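Local coordinates for phosphate-binding protein (Unidentified prokaryotic organism, PDB 3W9V) that binds phosphate, as expected of a secreted member of the PstS family of phosphate-transport proteins, at residues S108-C113 and T159-T164; G125-G130 and V232-V237; G163-T168 and N173-G178. The protein carries 1 engineered substitution. All blocks are in the same frame, centred on the assembly; numbering follows the deposited sequence.

Interaction 1 of 3, residues S108-C113 and T159-T164. With GOL (glycerol), chain D.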
# COMPACT_ATOMS: atom_id res chain seq x y z
N SER A 108 -0.20 19.27 -11.29
CA SER A 108 -1.57 19.42 -10.84
C SER A 108 -2.20 18.04 -10.93
O SER A 108 -1.70 17.17 -11.65
CB SER A 108 -2.33 20.39 -11.74
OG SER A 108 -2.44 19.88 -13.05
N VAL A 109 -3.29 17.83 -10.22
CA VAL A 109 -3.99 16.56 -10.34
C VAL A 109 -4.46 16.33 -11.78
O VAL A 109 -4.36 15.22 -12.30
CB VAL A 109 -5.15 16.45 -9.33
CG1 VAL A 109 -5.98 15.21 -9.59
CG2 VAL A 109 -4.60 16.44 -7.91
N LYS A 110 -4.93 17.39 -12.44
CA LYS A 110 -5.35 17.28 -13.83
C LYS A 110 -4.21 16.82 -14.74
O LYS A 110 -4.40 15.98 -15.62
CB LYS A 110 -5.94 18.62 -14.32
CG LYS A 110 -6.37 18.64 -15.79
CD LYS A 110 -7.44 17.61 -16.09
CE LYS A 110 -7.96 17.76 -17.51
NZ LYS A 110 -8.87 16.63 -17.88
N GLU A 111 -3.01 17.36 -14.52
CA GLU A 111 -1.83 16.94 -15.28
C GLU A 111 -1.46 15.49 -15.00
O GLU A 111 -1.15 14.74 -15.92
CB GLU A 111 -0.64 17.86 -15.01
CG GLU A 111 -0.74 19.20 -15.73
CD GLU A 111 0.25 20.23 -15.23
OE1 GLU A 111 0.90 20.00 -14.19
OE2 GLU A 111 0.35 21.30 -15.88
N LEU A 112 -1.47 15.10 -13.72
CA LEU A 112 -1.21 13.71 -13.33
C LEU A 112 -2.14 12.78 -14.09
O LEU A 112 -1.71 11.79 -14.67
CB LEU A 112 -1.42 13.52 -11.82
CG LEU A 112 -1.31 12.08 -11.32
CD1 LEU A 112 0.15 11.64 -11.19
CD2 LEU A 112 -2.04 11.89 -10.00
N CYS A 113 -3.43 13.12 -14.07
CA CYS A 113 -4.44 12.34 -14.76
C CYS A 113 -4.15 12.21 -16.26
O CYS A 113 -4.28 11.13 -16.84
CB CYS A 113 -5.82 12.95 -14.52
SG CYS A 113 -6.32 12.87 -12.77
N THR A 159 -11.60 12.95 -13.33
CA THR A 159 -13.00 12.94 -13.70
C THR A 159 -13.31 13.68 -15.01
O THR A 159 -14.47 13.80 -15.39
CB THR A 159 -13.86 13.54 -12.58
OG1 THR A 159 -13.58 14.95 -12.46
CG2 THR A 159 -13.55 12.86 -11.25
N THR A 160 -12.27 14.14 -15.70
CA THR A 160 -12.47 14.85 -16.97
C THR A 160 -11.51 14.36 -18.06
O THR A 160 -11.14 15.12 -18.96
CB THR A 160 -12.36 16.38 -16.83
OG1 THR A 160 -11.10 16.73 -16.26
CG2 THR A 160 -13.48 16.92 -15.95
N GLU A 161 -11.10 13.10 -17.98
CA GLU A 161 -10.38 12.47 -19.09
C GLU A 161 -11.40 11.92 -20.09
O GLU A 161 -12.58 11.81 -19.77
CB GLU A 161 -9.47 11.35 -18.58
CG GLU A 161 -8.44 11.81 -17.56
CD GLU A 161 -7.55 12.92 -18.07
OE1 GLU A 161 -6.85 12.72 -19.09
OE2 GLU A 161 -7.55 14.01 -17.46
N PRO A 162 -10.96 11.54 -21.29
CA PRO A 162 -11.92 10.92 -22.21
C PRO A 162 -12.52 9.64 -21.62
O PRO A 162 -13.73 9.42 -21.73
CB PRO A 162 -11.08 10.63 -23.45
CG PRO A 162 -10.03 11.68 -23.43
CD PRO A 162 -9.69 11.86 -21.97
N GLY A 163 -11.67 8.83 -21.00
CA GLY A 163 -12.10 7.63 -20.29
C GLY A 163 -12.06 7.82 -18.78
O GLY A 163 -11.83 8.93 -18.28
N THR A 164 -12.31 6.74 -18.06
CA THR A 164 -12.22 6.75 -16.60
C THR A 164 -11.36 5.59 -16.13
O THR A 164 -11.24 4.57 -16.82
CB THR A 164 -13.61 6.64 -15.94
OG1 THR A 164 -14.33 5.54 -16.53
CG2 THR A 164 -14.41 7.91 -16.14
C1 GOL D . -12.08 16.54 -22.91
O1 GOL D . -12.25 15.15 -22.72
C2 GOL D . -11.18 17.13 -21.83
O2 GOL D . -11.88 17.19 -20.62
C3 GOL D . -9.91 16.29 -21.66
O3 GOL D . -9.07 16.90 -20.70
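Lys110 stretches from the first turn of helix 109-117 to the loop at 159-164, joining two elements of the PBP-type fold near the surface. Its NZ lies 2.8 Å from Thr160 OG1, to which it donates a hydrogen bond, the two side chains crossing at about a right angle. Glu161 comes from the opposite direction and completes a salt bridge, Lys110 NZ to Glu161 OE2, at 3.0 Å. A bend at chi2 (-57°) folds the Glu161 chain, and Lys110 NZ meets OE2 from above the carboxylate plane, 45° out of it. A glycerol, probably from the crystallisation liquor, adds another oxygen: Lys110 NZ donates to its O3 at 2.8 Å, while the glycerol O2 donates to Thr160 O, also at 2.8 Å. The ligand therefore spans both segments.

Behind the salt bridge, Glu161 OE2 lies 3.6 Å from Cys113 CB, one helical turn on from Lys110. The other carboxylate oxygen, Glu161 OE1, turns to Ser117 OG and to Arg119 NE, so the group is gripped through both oxygens and its rotation is restricted. The disulfide from Cys113 to Cys158 ties the helix covalently to the residue just before the loop. Further back, Ser108 is the N-cap of helix 109-117 and forms a capping box with Glu111, closing the first turn, on which Lys110 sits. In one half of the box Glu111 N donates to Ser108 OG at 3.0 Å; in the other, Ser108 N reaches Glu111 OE1 at 3.2 Å from above the carboxylate plane.

Interaction 2 of 3, residues G125-G130 and V232-V237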
# COMPACT_ATOMS: atom_id res chain seq x y z
N GLY A 125 3.77 19.57 -21.70
CA GLY A 125 2.42 19.73 -21.19
C GLY A 125 2.33 19.85 -19.68
O GLY A 125 1.23 19.95 -19.13
N ILE A 126 3.47 19.85 -19.00
CA ILE A 126 3.51 20.06 -17.56
C ILE A 126 3.96 21.48 -17.29
O ILE A 126 5.13 21.81 -17.46
CB ILE A 126 4.47 19.07 -16.87
CG1 ILE A 126 4.17 17.64 -17.30
CG2 ILE A 126 4.39 19.23 -15.35
CD1 ILE A 126 2.77 17.18 -16.98
N THR A 127 3.02 22.33 -16.88
CA THR A 127 3.33 23.74 -16.73
C THR A 127 4.40 23.97 -15.67
O THR A 127 4.37 23.35 -14.60
CB THR A 127 2.07 24.58 -16.40
OG1 THR A 127 1.53 24.17 -15.13
CG2 THR A 127 1.01 24.41 -17.48
N GLY A 128 5.36 24.82 -15.99
CA GLY A 128 6.40 25.22 -15.06
C GLY A 128 7.59 24.27 -14.94
O GLY A 128 8.58 24.61 -14.29
N ALA A 129 7.50 23.11 -15.57
CA ALA A 129 8.53 22.08 -15.39
C ALA A 129 9.79 22.32 -16.22
O ALA A 129 10.83 21.72 -15.96
CB ALA A 129 7.96 20.69 -15.66
N GLY A 130 9.69 23.17 -17.24
CA GLY A 130 10.84 23.49 -18.07
C GLY A 130 11.42 22.28 -18.77
O GLY A 130 12.63 22.20 -18.99
N VAL A 232 2.97 16.95 -6.08
CA VAL A 232 1.62 16.80 -6.61
C VAL A 232 0.68 17.72 -5.84
O VAL A 232 0.75 17.80 -4.62
CB VAL A 232 1.10 15.34 -6.52
CG1 VAL A 232 -0.29 15.23 -7.14
CG2 VAL A 232 2.05 14.38 -7.22
N GLY A 233 -0.18 18.43 -6.56
CA GLY A 233 -1.16 19.29 -5.93
C GLY A 233 -1.16 20.73 -6.40
O GLY A 233 -1.92 21.55 -5.86
N LYS A 234 -0.32 21.05 -7.37
CA LYS A 234 -0.29 22.38 -7.98
C LYS A 234 -1.69 22.82 -8.40
O LYS A 234 -2.44 22.04 -8.98
CB LYS A 234 0.62 22.39 -9.20
CG LYS A 234 0.64 23.69 -9.98
CD LYS A 234 1.59 23.61 -11.17
CE LYS A 234 1.09 22.63 -12.22
NZ LYS A 234 2.17 22.24 -13.17
N GLY A 235 -2.04 24.06 -8.09
CA GLY A 235 -3.32 24.57 -8.53
C GLY A 235 -3.58 25.97 -8.04
O GLY A 235 -2.66 26.75 -7.78
N VAL A 236 -4.86 26.30 -7.92
CA VAL A 236 -5.28 27.60 -7.42
C VAL A 236 -6.40 27.41 -6.41
O VAL A 236 -7.42 26.79 -6.71
CB VAL A 236 -5.72 28.54 -8.58
CG1 VAL A 236 -6.68 27.83 -9.52
CG2 VAL A 236 -6.33 29.82 -8.02
N VAL A 237 -6.20 27.93 -5.21
CA VAL A 237 -7.19 27.81 -4.15
C VAL A 237 -7.52 29.19 -3.60
O VAL A 237 -6.62 29.94 -3.22
CB VAL A 237 -6.70 26.89 -3.01
CG1 VAL A 237 -7.73 26.82 -1.90
CG2 VAL A 237 -6.39 25.50 -3.54
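Lys234 points its side chain at Thr127 and meets it with little but its outer end. From CB the chain first runs out straight, CG anti to the backbone N (chi1 175°), and then bends at chi3 (67°), which swings the last two atoms in beside the threonine. CD is still 4.0 Å from Thr127 OG1; CE closes to 3.3 Å of the same oxygen. NZ then takes hold of Thr127 twice, donating to OG1 at 2.8 Å and to the backbone O at 2.8 Å. The carbonyl is approached from the side, with a C=O...NZ angle of 130° and NZ tilted moderately from its plane. Thr127 OG1 sits between its own backbone N and carbonyl carbon, close enough to the carbonyl for one ammonium group to reach both oxygens.

On the receiving side, Thr127 is the second residue of a type II beta turn from Ile126 to Ala129, with Gly128 taking the positive phi of the third position. On the donating side, Lys234 belongs to the irregular part of strand 231-237, the middle strand of a small three-stranded sheet. NZ has further partners in Asp106 O and, by a salt bridge, Glu111 OE1. Glu111 OE2 probably accepts from Thr127 N, in which case one carboxylate serves both lysine and turn. Beside this polar cluster, the branch methyl Ile126 CG2 comes within 4.3 Å of Lys234 NZ.

Interaction 3 of 3, residues G163-T168 and N173-G178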
# COMPACT_ATOMS: atom_id res chain seq x y z
N GLY A 163 -11.67 8.83 -21.00
CA GLY A 163 -12.10 7.63 -20.29
C GLY A 163 -12.06 7.82 -18.78
O GLY A 163 -11.83 8.93 -18.28
N THR A 164 -12.31 6.74 -18.06
CA THR A 164 -12.22 6.75 -16.60
C THR A 164 -11.36 5.59 -16.13
O THR A 164 -11.24 4.57 -16.82
CB THR A 164 -13.61 6.64 -15.94
OG1 THR A 164 -14.33 5.54 -16.53
CG2 THR A 164 -14.41 7.91 -16.14
N PHE A 165 -10.76 5.75 -14.96
CA PHE A 165 -9.93 4.72 -14.36
C PHE A 165 -10.73 3.91 -13.35
O PHE A 165 -11.29 4.47 -12.41
CB PHE A 165 -8.75 5.35 -13.62
CG PHE A 165 -7.75 6.01 -14.51
CD1 PHE A 165 -6.71 5.29 -15.07
CD2 PHE A 165 -7.82 7.38 -14.77
CE1 PHE A 165 -5.77 5.90 -15.88
CE2 PHE A 165 -6.88 7.99 -15.57
CZ PHE A 165 -5.85 7.26 -16.13
N ALA A 166 -10.76 2.59 -13.55
CA ALA A 166 -11.32 1.69 -12.55
C ALA A 166 -10.29 1.36 -11.46
O ALA A 166 -9.08 1.36 -11.71
CB ALA A 166 -11.79 0.41 -13.21
N VAL A 167 -10.78 1.07 -10.27
CA VAL A 167 -9.91 0.63 -9.18
C VAL A 167 -9.53 -0.83 -9.42
O VAL A 167 -10.39 -1.69 -9.60
CB VAL A 167 -10.60 0.77 -7.82
CG1 VAL A 167 -9.63 0.41 -6.71
CG2 VAL A 167 -11.13 2.19 -7.64
N THR A 168 -8.23 -1.10 -9.45
CA THR A 168 -7.76 -2.43 -9.80
C THR A 168 -6.35 -2.65 -9.30
O THR A 168 -5.63 -1.70 -8.99
CB THR A 168 -7.81 -2.64 -11.34
OG1 THR A 168 -7.29 -3.93 -11.68
CG2 THR A 168 -7.01 -1.58 -12.06
N ASN A 173 -5.51 -2.85 -16.78
CA ASN A 173 -6.96 -2.97 -16.82
C ASN A 173 -7.69 -1.75 -16.27
O ASN A 173 -8.92 -1.76 -16.22
CB ASN A 173 -7.42 -4.18 -15.99
CG ASN A 173 -6.98 -5.51 -16.57
OD1 ASN A 173 -6.79 -5.66 -17.78
ND2 ASN A 173 -6.85 -6.50 -15.70
N SER A 174 -6.97 -0.72 -15.85
CA SER A 174 -7.63 0.40 -15.19
C SER A 174 -8.39 1.35 -16.11
O SER A 174 -9.59 1.55 -15.94
CB SER A 174 -6.63 1.19 -14.34
OG SER A 174 -7.31 2.24 -13.65
N TYR A 175 -7.69 1.97 -17.05
CA TYR A 175 -8.33 2.98 -17.89
C TYR A 175 -9.33 2.34 -18.84
O TYR A 175 -9.03 1.32 -19.48
CB TYR A 175 -7.28 3.73 -18.69
CG TYR A 175 -7.72 5.03 -19.33
CD1 TYR A 175 -8.27 6.06 -18.56
CD2 TYR A 175 -7.53 5.25 -20.69
CE1 TYR A 175 -8.64 7.27 -19.15
CE2 TYR A 175 -7.90 6.45 -21.28
CZ TYR A 175 -8.45 7.46 -20.50
OH TYR A 175 -8.81 8.66 -21.07
N SER A 176 -10.52 2.93 -18.94
CA SER A 176 -11.59 2.33 -19.73
C SER A 176 -11.22 2.14 -21.20
O SER A 176 -11.68 1.19 -21.84
CB SER A 176 -12.86 3.15 -19.58
OG SER A 176 -12.65 4.50 -19.94
N LEU A 177 -10.38 3.02 -21.73
CA LEU A 177 -9.96 2.95 -23.13
C LEU A 177 -8.65 2.18 -23.30
O LEU A 177 -8.07 2.16 -24.39
CB LEU A 177 -9.83 4.36 -23.71
CG LEU A 177 -11.13 5.16 -23.72
CD1 LEU A 177 -10.88 6.62 -24.10
CD2 LEU A 177 -12.13 4.52 -24.68
N GLY A 178 -8.19 1.55 -22.22
CA GLY A 178 -7.01 0.70 -22.27
C GLY A 178 -5.71 1.48 -22.27
O GLY A 178 -5.72 2.71 -22.16
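A single antiparallel beta bridge, with Phe165 and Tyr175 as its non-hydrogen-bonded pair, brings together two parts of the loop that follows helix 145-157. Its two backbone bonds flank the pair. Ala166 N donates to Ser174 O at 2.9 Å in a nearly straight bond (176°), though well above the carbonyl plane; Ser176 N donates to Thr164 O at 2.8 Å. The aromatic side chains go to the same side. Tyr175 CD1 stands over the centre of one face of the Phe165 ring, 3.6 Å from Phe165 CZ, but the planes are inclined at 43°, and the pair is oblique.

The bridge leads directly into a type I beta turn from Tyr175 to Gly178, while side chains extend the pairing at both ends. Past the bond at Thr164 O, Ser176 OG accepts from Thr164 N at 2.9 Å, and Tyr175 OH accepts from Gly163 N at 2.9 Å. At the other end, Ser174 OG stands anti to the backbone N (chi1 -177°), which carries it to Ala166 O; the 2.8 Å bond arrives in the carbonyl plane, on a lone pair. Ser174 OG also borders the Phe165 ring at its edge, in plane, 3.4 Å from Phe165 CD1. Phe165 also packs on Leu154 of helix 145-157 and, with Tyr175, on Ser117 of helix 109-117. Next to the serine, the methyl Thr168 CG2 rests against Ser174 CB at 3.6 Å.

Overall arrangement
Interaction 1 touches both of the others, and all three mix buried with exposed residues. Interactions 1 and 2 both meet helix 109-117: a lysine leaves it in interaction 1, whereas in interaction 2 a lysine arrives from a strand and meets Glu111 of the capping box. Each is a small contact made by a long charged side chain. Interaction 3 is broader and closes a short-range loop with backbone pairing, hydroxyls and two rings. It shares Gly163 and Thr164 with interaction 1, and Tyr175 OH packs on Glu161 and Pro162. Interactions 2 and 3 do not touch, their nearest atoms being about 13 Å apart.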